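Local coordinates for putative prephenate dehydratase (Streptococcus mutans, PDB 4LUB), which probably catalyses the decarboxylating dehydration of prephenate to phenylpyruvate, a step in L-phenylalanine biosynthesis, at residues 207-210 / 211-215. Sequence-based numbering, arbitrary orientation.
Sequences ALYK and ALSTF
Ser213 and Thr214 share a first torsion near -65°, which sets each hydroxyl beside its own backbone N and turns it back toward the preceding helical turn, where Ser213 meets Tyr209 and Thr214 meets Lys210. The setting is the first two turns of helix 208-216 in the ACT domain, with Ala207 at the N-cap position.

Ser213 OG gives a hydrogen bond to Tyr209 O at 2.7 Å, coming from above the carbonyl plane, 37° out of it. Ser213 N bonds to the same oxygen at 2.8 Å. The two donors arrive from opposite faces of that plane, so one carbonyl is gripped twice by a single residue. Thr214 does something similar one residue on. Its OG1 bonds to Lys210 O at 2.9 Å, less tilted from the plane, while its backbone N reaches that oxygen only weakly. In both residues the hydroxyl donates to the carbonyl oxygen four residues back.

On another side of the helix the contact is apolar. Leu208 CG lies anti to the backbone N (chi1 -169°), and CD1 meets Leu212 CD1 at 3.9 Å, the two side chains crossing at a slant. In the backbone next to this pair, Leu212 N bonds to Leu208 O at 2.9 Å, nearly straight. Ala211 CB packs close to the same Leu208 O.

The helix is shared between two surroundings. Ala211 and Thr214 face their own chain, touching Leu198 of strand 189-199 and Leu258 of helix 248-261 respectively. Leu208 packs on Ile225 of the second subunit, and Leu212 and Ser213 each meet their own counterparts there.

Near the start of the helix, Lys210 CG lies over one face of the Tyr209 ring toward its rim, 3.6 Å above the plane, and Lys210 NZ makes a weak hydrogen bond to Tyr209 OH.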
# COMPACT_ATOMS: atom_id res chain seq x y z
N ALA B 207 11.29 -10.13 -6.74
CA ALA B 207 12.22 -9.46 -7.66
C ALA B 207 12.10 -7.95 -7.56
O ALA B 207 12.67 -7.23 -8.38
CB ALA B 207 11.96 -9.91 -9.10
N LEU B 208 11.33 -7.48 -6.59
CA LEU B 208 11.21 -6.05 -6.30
C LEU B 208 12.55 -5.38 -6.06
O LEU B 208 12.81 -4.28 -6.55
CB LEU B 208 10.31 -5.82 -5.09
CG LEU B 208 9.90 -4.36 -4.88
CD1 LEU B 208 9.31 -3.77 -6.17
CD2 LEU B 208 8.97 -4.18 -3.68
N TYR B 209 13.40 -6.02 -5.26
CA TYR B 209 14.74 -5.51 -5.02
C TYR B 209 15.54 -5.19 -6.30
O TYR B 209 16.28 -4.22 -6.33
CB TYR B 209 15.51 -6.48 -4.13
CG TYR B 209 16.15 -7.64 -4.85
CD1 TYR B 209 15.39 -8.73 -5.24
CD2 TYR B 209 17.50 -7.64 -5.14
CE1 TYR B 209 15.97 -9.81 -5.88
CE2 TYR B 209 18.10 -8.70 -5.79
CZ TYR B 209 17.32 -9.79 -6.16
OH TYR B 209 17.89 -10.86 -6.82
N LYS B 210 15.38 -6.01 -7.34
CA LYS B 210 16.02 -5.74 -8.63
C LYS B 210 15.53 -4.43 -9.23
O LYS B 210 16.31 -3.65 -9.77
CB LYS B 210 15.77 -6.86 -9.63
CG LYS B 210 16.30 -8.22 -9.24
CD LYS B 210 16.34 -9.13 -10.46
CE LYS B 210 16.48 -10.59 -10.06
NZ LYS B 210 17.89 -11.05 -10.25
N ALA B 211 14.22 -4.22 -9.15
CA ALA B 211 13.62 -3.00 -9.67
C ALA B 211 14.09 -1.78 -8.90
O ALA B 211 14.45 -0.76 -9.49
CB ALA B 211 12.09 -3.11 -9.64
N LEU B 212 14.07 -1.85 -7.57
CA LEU B 212 14.56 -0.75 -6.75
C LEU B 212 16.07 -0.49 -6.86
O LEU B 212 16.49 0.66 -6.82
CB LEU B 212 14.18 -0.96 -5.28
CG LEU B 212 12.77 -0.50 -4.86
CD1 LEU B 212 11.73 -0.67 -5.96
CD2 LEU B 212 12.33 -1.17 -3.57
N SER B 213 16.87 -1.55 -6.96
CA SER B 213 18.33 -1.38 -7.10
C SER B 213 18.69 -0.59 -8.35
O SER B 213 19.66 0.16 -8.36
CB SER B 213 19.02 -2.75 -7.13
OG SER B 213 18.87 -3.42 -5.89
N THR B 214 17.90 -0.79 -9.40
CA THR B 214 18.08 -0.10 -10.67
C THR B 214 18.13 1.42 -10.49
O THR B 214 18.96 2.11 -11.08
CB THR B 214 16.94 -0.46 -11.64
OG1 THR B 214 17.00 -1.86 -11.96
CG2 THR B 214 17.05 0.34 -12.90
N PHE B 215 17.21 1.93 -9.68
CA PHE B 215 17.18 3.35 -9.35
C PHE B 215 18.17 3.70 -8.25
O PHE B 215 18.79 4.77 -8.27
CB PHE B 215 15.77 3.77 -8.94
CG PHE B 215 14.79 3.76 -10.07
CD1 PHE B 215 14.11 2.60 -10.41
CD2 PHE B 215 14.54 4.91 -10.80
CE1 PHE B 215 13.20 2.59 -11.46
CE2 PHE B 215 13.64 4.91 -11.85
CZ PHE B 215 12.97 3.74 -12.18